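Local coordinates for protein tungsten formylmethanofuran dehydrogenase subunit E (Syntrophus aciditrophicus, PDB 3D00) that is of unknown biochemical function but binds zinc through a C-terminal treble-clef finger and has the alpha+beta core of the FmdE family, which is implicated in microbial methanogenesis, at residues 3-8 and 33-38; 14-19 and 29-34; 99-104 and 142-147. All coordinates share one frame; numbering follows the deposited sequence.

Contact 1 (3-8 and 33-38)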
loop_
_atom_site.group_PDB
_atom_site.type_symbol
_atom_site.label_atom_id
_atom_site.label_comp_id
_atom_site.label_asym_id
_atom_site.label_seq_id
_atom_site.Cartn_x
_atom_site.Cartn_y
_atom_site.Cartn_z
ATOM N N THR A 3 26.629 14.948 -6.442
ATOM C CA THR A 3 27.127 13.628 -5.939
ATOM C C THR A 3 26.436 12.408 -6.555
ATOM O O THR A 3 25.209 12.365 -6.603
ATOM C CB THR A 3 27.008 13.479 -4.382
ATOM O OG1 THR A 3 27.495 14.661 -3.710
ATOM C CG2 THR A 3 27.806 12.229 -3.889
ATOM N N ALA A 4 27.231 11.421 -6.998
ATOM C CA ALA A 4 26.710 10.190 -7.627
ATOM C C ALA A 4 26.070 9.356 -6.547
ATOM O O ALA A 4 26.740 8.986 -5.577
ATOM C CB ALA A 4 27.814 9.391 -8.281
ATOM N N ARG A 5 24.783 9.072 -6.712
ATOM C CA ARG A 5 24.019 8.419 -5.677
ATOM C C ARG A 5 22.985 7.505 -6.261
ATOM O O ARG A 5 21.776 7.768 -6.154
ATOM C CB ARG A 5 23.368 9.460 -4.783
ATOM C CG ARG A 5 24.388 10.185 -3.944
ATOM C CD ARG A 5 23.917 10.258 -2.569
ATOM N NE ARG A 5 24.911 10.761 -1.651
ATOM C CZ ARG A 5 25.899 10.036 -1.144
ATOM N NH1 ARG A 5 26.094 8.773 -1.506
ATOM N NH2 ARG A 5 26.704 10.596 -0.276
ATOM N N ASN A 6 23.452 6.402 -6.838
ATOM C CA ASN A 6 22.558 5.320 -7.253
ATOM C C ASN A 6 21.677 4.664 -6.145
ATOM O O ASN A 6 22.069 4.514 -4.977
ATOM C CB ASN A 6 23.351 4.275 -8.034
ATOM C CG ASN A 6 24.012 4.876 -9.253
ATOM O OD1 ASN A 6 24.037 6.102 -9.398
ATOM N ND2 ASN A 6 24.542 4.038 -10.131
ATOM N N ILE A 7 20.453 4.323 -6.537
ATOM C CA ILE A 7 19.472 3.679 -5.653
ATOM C C ILE A 7 19.095 2.361 -6.301
ATOM O O ILE A 7 18.453 2.337 -7.350
ATOM C CB ILE A 7 18.278 4.580 -5.414
ATOM C CG1 ILE A 7 18.718 5.712 -4.477
ATOM C CG2 ILE A 7 17.122 3.783 -4.800
ATOM C CD1 ILE A 7 17.947 6.968 -4.649
ATOM N N LEU A 8 19.557 1.273 -5.682
ATOM C CA LEU A 8 19.645 -0.038 -6.314
ATOM C C LEU A 8 20.220 0.123 -7.755
ATOM O O LEU A 8 21.335 0.619 -7.901
ATOM C CB LEU A 8 18.296 -0.782 -6.243
ATOM C CG LEU A 8 17.732 -1.122 -4.845
ATOM C CD1 LEU A 8 16.424 -1.770 -4.997
ATOM C CD2 LEU A 8 18.654 -2.046 -4.056
ATOM N N GLY A 33 13.730 7.431 1.758
ATOM C CA GLY A 33 13.266 6.068 1.680
ATOM C C GLY A 33 14.033 5.220 0.711
ATOM O O GLY A 33 14.283 4.068 1.011
ATOM N N GLY A 34 14.375 5.782 -0.456
ATOM C CA GLY A 34 15.251 5.112 -1.427
ATOM C C GLY A 34 16.621 4.712 -0.905
ATOM O O GLY A 34 17.169 3.633 -1.247
ATOM N N PHE A 35 17.223 5.619 -0.147
ATOM C CA PHE A 35 18.513 5.346 0.446
ATOM C C PHE A 35 18.358 4.281 1.463
ATOM O O PHE A 35 19.231 3.478 1.637
ATOM C CB PHE A 35 19.118 6.601 1.044
ATOM C CG PHE A 35 19.620 7.549 0.018
ATOM C CD1 PHE A 35 20.702 7.208 -0.778
ATOM C CD2 PHE A 35 19.054 8.806 -0.125
ATOM C CE1 PHE A 35 21.178 8.078 -1.716
ATOM C CE2 PHE A 35 19.529 9.683 -1.053
ATOM C CZ PHE A 35 20.571 9.325 -1.857
HETATM N N MSE A 36 17.254 4.294 2.178
HETATM C CA MSE A 36 17.032 3.294 3.203
HETATM C C MSE A 36 16.835 1.888 2.665
HETATM O O MSE A 36 17.434 0.931 3.149
HETATM C CB MSE A 36 15.844 3.687 4.084
HETATM C CG MSE A 36 16.116 4.913 4.905
HETATM SE SE MSE A 36 14.452 5.675 5.617
HETATM C CE MSE A 36 14.128 4.542 7.027
ATOM N N VAL A 37 16.020 1.763 1.647
ATOM C CA VAL A 37 15.758 0.477 1.025
ATOM C C VAL A 37 17.010 -0.042 0.330
ATOM O O VAL A 37 17.311 -1.235 0.420
ATOM C CB VAL A 37 14.578 0.563 0.020
ATOM C CG1 VAL A 37 14.464 -0.722 -0.856
ATOM C CG2 VAL A 37 13.304 0.856 0.762
ATOM N N ASP A 38 17.752 0.853 -0.325
ATOM C CA ASP A 38 19.042 0.496 -0.888
ATOM C C ASP A 38 20.038 -0.057 0.147
ATOM O O ASP A 38 20.659 -1.079 -0.091
ATOM C CB ASP A 38 19.646 1.709 -1.615
ATOM C CG ASP A 38 21.020 1.444 -2.161
ATOM O OD1 ASP A 38 21.147 0.919 -3.291
ATOM O OD2 ASP A 38 21.972 1.800 -1.469
#
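R5 and F35 meet at about a right angle. The middle of the arginine chain, not its charged end, touches the ring. R5 CD lies 3.5 Å from F35 CZ, and R5 CB comes near the same end of the ring. The guanidinium and ring planes are almost perpendicular, 89° apart. The polar end of R5 goes to the last turn of helix 129-138, where R5 NH2 is hydrogen-bonded to E137 O. I7 comes over one face of the F35 ring with CD1. Its other branch, CG2, rests on the backbone of the helix, 3.6 Å from G34 O. G34 has no side chain, so I7 can lie close to the helix surface here.

One hydrogen bond ties the loop to the helix. L8 N donates to D38 OD1 at 2.9 Å, with an N-H...O angle of 150°, and meets the oxygen on its anti side. D38 CG stands anti to its own backbone N (chi1 177°), which carries the carboxylate out to the loop.

The N-terminal loop that leads into helix 12-23 is thus packed on helix 28-42 of the alpha+beta core, by apolar contacts and one backbone-to-side-chain bond. I7 also touches Y12 of helix 12-23. L67 of helix 60-67 packs on I7 and L8, and L143 of strand 143-149 packs on F35.

Contact 2 (14-19 and 29-34)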
loop_
_atom_site.group_PDB
_atom_site.type_symbol
_atom_site.label_atom_id
_atom_site.label_comp_id
_atom_site.label_asym_id
_atom_site.label_seq_id
_atom_site.Cartn_x
_atom_site.Cartn_y
_atom_site.Cartn_z
ATOM N N GLU A 14 17.122 8.959 -12.173
ATOM C CA GLU A 14 16.148 7.936 -12.598
ATOM C C GLU A 14 15.160 7.620 -11.472
ATOM O O GLU A 14 13.951 7.423 -11.707
ATOM C CB GLU A 14 16.856 6.640 -13.025
ATOM C CG GLU A 14 17.387 6.641 -14.470
ATOM C CD GLU A 14 18.606 5.747 -14.670
ATOM O OE1 GLU A 14 18.686 4.649 -14.077
ATOM O OE2 GLU A 14 19.506 6.155 -15.434
ATOM N N TYR A 15 15.679 7.560 -10.247
ATOM C CA TYR A 15 14.844 7.228 -9.094
ATOM C C TYR A 15 13.869 8.377 -8.802
ATOM O O TYR A 15 12.684 8.119 -8.571
ATOM C CB TYR A 15 15.683 6.835 -7.866
ATOM C CG TYR A 15 14.822 6.606 -6.635
ATOM C CD1 TYR A 15 13.926 5.514 -6.558
ATOM C CD2 TYR A 15 14.834 7.511 -5.572
ATOM C CE1 TYR A 15 13.119 5.328 -5.429
ATOM C CE2 TYR A 15 14.029 7.340 -4.464
ATOM C CZ TYR A 15 13.168 6.249 -4.391
ATOM O OH TYR A 15 12.363 6.082 -3.271
ATOM N N VAL A 16 14.356 9.623 -8.827
ATOM C CA VAL A 16 13.495 10.803 -8.666
ATOM C C VAL A 16 12.365 10.768 -9.697
ATOM O O VAL A 16 11.198 10.959 -9.346
ATOM C CB VAL A 16 14.285 12.140 -8.746
ATOM C CG1 VAL A 16 13.340 13.348 -8.832
ATOM C CG2 VAL A 16 15.245 12.275 -7.544
ATOM N N GLU A 17 12.710 10.506 -10.961
ATOM C CA GLU A 17 11.721 10.361 -12.046
ATOM C C GLU A 17 10.653 9.311 -11.730
ATOM O O GLU A 17 9.453 9.602 -11.775
ATOM N N LYS A 18 11.098 8.091 -11.427
ATOM C CA LYS A 18 10.183 6.992 -11.078
ATOM C C LYS A 18 9.286 7.349 -9.898
ATOM O O LYS A 18 8.076 7.092 -9.930
ATOM C CB LYS A 18 10.959 5.695 -10.800
ATOM C CG LYS A 18 11.675 5.148 -12.045
ATOM N N ILE A 19 9.839 7.960 -8.857
ATOM C CA ILE A 19 9.017 8.241 -7.684
ATOM C C ILE A 19 8.040 9.407 -7.849
ATOM O O ILE A 19 6.922 9.320 -7.334
ATOM C CB ILE A 19 9.822 8.340 -6.344
ATOM C CG1 ILE A 19 10.662 9.580 -6.229
ATOM C CG2 ILE A 19 10.789 7.183 -6.208
ATOM C CD1 ILE A 19 11.670 9.453 -5.145
ATOM N N GLY A 29 10.567 12.201 2.008
ATOM C CA GLY A 29 10.408 10.896 2.620
ATOM C C GLY A 29 10.659 9.722 1.700
ATOM O O GLY A 29 11.263 8.727 2.098
ATOM N N VAL A 30 10.201 9.828 0.454
ATOM C CA VAL A 30 10.373 8.748 -0.525
ATOM C C VAL A 30 11.789 8.760 -1.087
ATOM O O VAL A 30 12.337 7.736 -1.387
ATOM C CB VAL A 30 9.348 8.843 -1.660
ATOM C CG1 VAL A 30 9.420 7.605 -2.528
ATOM C CG2 VAL A 30 7.983 8.983 -1.074
ATOM N N LEU A 31 12.376 9.940 -1.211
ATOM C CA LEU A 31 13.803 10.085 -1.574
ATOM C C LEU A 31 14.706 9.453 -0.484
ATOM O O LEU A 31 15.541 8.561 -0.760
ATOM C CB LEU A 31 14.136 11.590 -1.802
ATOM C CG LEU A 31 13.496 12.294 -2.999
ATOM C CD1 LEU A 31 13.741 13.789 -2.989
ATOM C CD2 LEU A 31 14.030 11.688 -4.256
ATOM N N ILE A 32 14.509 9.883 0.764
ATOM C CA ILE A 32 15.269 9.319 1.859
ATOM C C ILE A 32 14.996 7.807 1.893
ATOM O O ILE A 32 15.918 7.027 2.000
ATOM C CB ILE A 32 14.985 10.018 3.204
ATOM C CG1 ILE A 32 15.440 11.486 3.142
ATOM C CG2 ILE A 32 15.736 9.310 4.333
ATOM C CD1 ILE A 32 15.026 12.286 4.371
ATOM N N GLY A 33 13.730 7.431 1.758
ATOM C CA GLY A 33 13.266 6.068 1.680
ATOM C C GLY A 33 14.033 5.220 0.711
ATOM O O GLY A 33 14.283 4.068 1.011
ATOM N N GLY A 34 14.375 5.782 -0.456
ATOM C CA GLY A 34 15.251 5.112 -1.427
ATOM C C GLY A 34 16.621 4.712 -0.905
ATOM O O GLY A 34 17.169 3.633 -1.247
#
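Y15 points its ring at helix 28-42 and ends in a hydrogen bond to the backbone. Its OH donates to V30 O. The modelled length of 2.5 Å is unusually short and should not be pressed. The hydroxyl sits above the carbonyl plane, 40° out of it. V30 O also accepts the helical bond from G34 N, which arrives from the opposite face. Two donors therefore grip this buried carbonyl. With CG anti to the backbone N (chi1 175°), the Y15 ring reaches from its own helix to the backbone of helix 28-42. V30 O and L31 CA lie at the ring edge. Without a side chain, G34 lets Y15 CZ come to 3.8 Å from its CA.

V16 is next and adds a smaller apolar contact, CG2 to L31 CD2 at 3.6 Å. Helices 12-23 and 28-42 are consecutive and form a splayed helix-loop-helix pair. The segment axes are 133° apart in direction and 10.6 Å apart at closest approach.

One turn after Y15, I19 also faces the second helix. Its CD1 packs tightly against L31 CD2, at 3.4 Å, with the two side chains crossing at about a right angle. L31 also reaches F132 and I135 of helix 129-138.

Contact 3 (99-104 and 142-147)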
loop_
_atom_site.group_PDB
_atom_site.type_symbol
_atom_site.label_atom_id
_atom_site.label_comp_id
_atom_site.label_asym_id
_atom_site.label_seq_id
_atom_site.Cartn_x
_atom_site.Cartn_y
_atom_site.Cartn_z
ATOM N N ARG A 99 16.773 -3.702 9.960
ATOM C CA ARG A 99 15.960 -2.529 10.092
ATOM C C ARG A 99 16.817 -1.317 9.858
ATOM O O ARG A 99 17.941 -1.235 10.378
ATOM C CB ARG A 99 15.407 -2.447 11.489
ATOM C CG ARG A 99 14.466 -1.306 11.713
ATOM C CD ARG A 99 14.010 -1.428 13.168
ATOM N NE ARG A 99 12.998 -0.449 13.493
ATOM C CZ ARG A 99 13.222 0.680 14.119
ATOM N NH1 ARG A 99 14.436 0.974 14.513
ATOM N NH2 ARG A 99 12.217 1.522 14.319
ATOM N N VAL A 100 16.264 -0.363 9.100
ATOM C CA VAL A 100 16.944 0.867 8.776
ATOM C C VAL A 100 16.066 2.015 9.195
ATOM O O VAL A 100 14.869 2.022 8.948
ATOM C CB VAL A 100 17.272 1.009 7.257
ATOM C CG1 VAL A 100 18.082 2.284 7.037
ATOM C CG2 VAL A 100 18.011 -0.200 6.752
ATOM N N PHE A 101 16.698 2.992 9.818
ATOM C CA PHE A 101 16.037 4.149 10.293
ATOM C C PHE A 101 16.974 5.367 10.262
ATOM O O PHE A 101 18.182 5.245 10.013
ATOM C CB PHE A 101 15.503 3.868 11.712
ATOM C CG PHE A 101 16.560 3.502 12.742
ATOM C CD1 PHE A 101 17.063 2.233 12.812
ATOM C CD2 PHE A 101 17.003 4.431 13.655
ATOM C CE1 PHE A 101 17.995 1.895 13.780
ATOM C CE2 PHE A 101 17.943 4.106 14.635
ATOM C CZ PHE A 101 18.432 2.835 14.689
ATOM N N LEU A 102 16.399 6.537 10.509
ATOM C CA LEU A 102 17.157 7.779 10.535
ATOM C C LEU A 102 17.813 8.007 11.906
ATOM O O LEU A 102 17.206 7.789 12.952
ATOM C CB LEU A 102 16.273 8.966 10.146
ATOM C CG LEU A 102 16.234 9.340 8.658
ATOM C CD1 LEU A 102 16.002 8.087 7.887
ATOM C CD2 LEU A 102 15.157 10.412 8.349
ATOM N N ASP A 103 19.062 8.444 11.855
ATOM C CA ASP A 103 19.895 8.688 13.021
ATOM C C ASP A 103 20.092 10.213 13.086
ATOM O O ASP A 103 20.909 10.780 12.358
ATOM C CB ASP A 103 21.226 7.943 12.822
ATOM C CG ASP A 103 22.004 7.708 14.118
ATOM O OD1 ASP A 103 21.408 7.305 15.137
ATOM O OD2 ASP A 103 23.253 7.882 14.085
ATOM N N VAL A 104 19.298 10.881 13.925
ATOM C CA VAL A 104 19.390 12.353 14.077
ATOM C C VAL A 104 20.759 12.796 14.607
ATOM O O VAL A 104 21.219 13.897 14.253
ATOM C CB VAL A 104 18.224 12.936 14.910
ATOM C CG1 VAL A 104 18.345 14.476 15.033
ATOM C CG2 VAL A 104 16.890 12.551 14.266
ATOM N N ILE A 142 22.913 9.679 6.984
ATOM C CA ILE A 142 21.967 9.951 8.059
ATOM C C ILE A 142 21.190 8.715 8.525
ATOM O O ILE A 142 20.287 8.812 9.355
ATOM C CB ILE A 142 21.004 11.049 7.636
ATOM C CG1 ILE A 142 20.311 10.694 6.313
ATOM C CG2 ILE A 142 21.790 12.361 7.504
ATOM C CD1 ILE A 142 19.017 11.472 6.055
ATOM N N LEU A 143 21.592 7.551 8.032
ATOM C CA LEU A 143 20.901 6.293 8.329
ATOM C C LEU A 143 21.644 5.398 9.337
ATOM O O LEU A 143 22.859 5.456 9.432
ATOM C CB LEU A 143 20.669 5.559 7.003
ATOM C CG LEU A 143 19.901 6.365 5.959
ATOM C CD1 LEU A 143 19.727 5.519 4.711
ATOM C CD2 LEU A 143 18.582 6.820 6.492
ATOM N N GLU A 144 20.902 4.626 10.124
ATOM C CA GLU A 144 21.475 3.570 10.958
ATOM C C GLU A 144 20.772 2.250 10.660
ATOM O O GLU A 144 19.624 2.219 10.282
ATOM C CB GLU A 144 21.371 3.886 12.461
ATOM C CG GLU A 144 22.304 3.045 13.389
ATOM C CD GLU A 144 23.763 2.862 12.854
ATOM O OE1 GLU A 144 24.035 1.921 12.040
ATOM O OE2 GLU A 144 24.656 3.660 13.234
ATOM N N LEU A 145 21.478 1.162 10.894
ATOM C CA LEU A 145 21.047 -0.183 10.527
ATOM C C LEU A 145 21.100 -1.033 11.783
ATOM O O LEU A 145 21.998 -0.864 12.609
ATOM C CB LEU A 145 22.074 -0.747 9.567
ATOM C CG LEU A 145 21.910 -1.188 8.137
ATOM C CD1 LEU A 145 23.331 -1.661 7.730
ATOM C CD2 LEU A 145 20.923 -2.290 8.022
ATOM N N ARG A 146 20.190 -1.974 11.928
ATOM C CA ARG A 146 20.275 -2.899 13.042
ATOM C C ARG A 146 19.732 -4.236 12.607
ATOM O O ARG A 146 18.710 -4.270 11.961
ATOM C CB ARG A 146 19.443 -2.368 14.203
ATOM C CG ARG A 146 19.074 -3.410 15.199
ATOM C CD ARG A 146 18.789 -2.809 16.540
ATOM N NE ARG A 146 17.571 -1.997 16.507
ATOM C CZ ARG A 146 17.497 -0.690 16.817
ATOM N NH1 ARG A 146 18.563 0.025 17.193
ATOM N NH2 ARG A 146 16.307 -0.100 16.752
ATOM N N ASN A 147 20.415 -5.323 12.942
ATOM C CA ASN A 147 19.856 -6.656 12.746
ATOM C C ASN A 147 18.621 -6.895 13.617
ATOM O O ASN A 147 18.606 -6.553 14.817
ATOM C CB ASN A 147 20.916 -7.728 13.034
ATOM C CG ASN A 147 22.093 -7.618 12.103
ATOM O OD1 ASN A 147 21.931 -7.171 10.949
ATOM N ND2 ASN A 147 23.286 -8.000 12.589
#
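R99 and R146 run alongside each other in the same direction, their guanidinium planes 12° apart. R99 NH1 and R146 NH2 are 3.1 Å apart and do not bond, since both are donors. E171 of the second subunit forms a salt bridge with R99 NH1 and a weak, long ion pair with R146 NH2, and probably offsets their charge; E55 of the same chain holds R99 NH2 in another salt bridge. R146 bends at chi3 (68°), and F101 CE1 lies over one face of its guanidinium, the two planes 38° apart.

E144 CB lies over one face of the F101 ring, toward its rim. This CH-pi contact is 4.1 Å from E144 CB to the ring centroid. The E144 carboxylate turns back, and OE1 accepts from L145 N at 2.9 Å.

Beneath these side chains the strands are antiparallel. R99 with R146 and F101 with E144 are hydrogen-bonded pairs. D103 N adds a bond to I142 O (2.8 Å) just past the end of strand 96-102.

On the other face V100 CG2 meets L145 CD2 at 3.8 Å, and V100 packs on A40 of helix 28-42. Strand 143-149 is outermost in this chain's mixed sheet, and strand 86-91 flanks 96-102 on the other side.

Contacts 1 and 2 are neighbours, with centres about 8 Å apart. Both use helix 28-42 and share G33 and G34 on it. I7 of contact 1 packs on Y15 of contact 2. Contact 3 comes later in the chain and lies in the mixed sheet, its centre about 14 Å from that of contact 1 and 18 Å from that of contact 2. Helix 28-42 links all three. M36 touches V100, L102 and L143, and I32 touches L102 and I142. The helix is thus packed between the N-terminal elements and the sheet within the alpha+beta core. All three lie away from the zinc site, while contact 3 also reaches the second subunit.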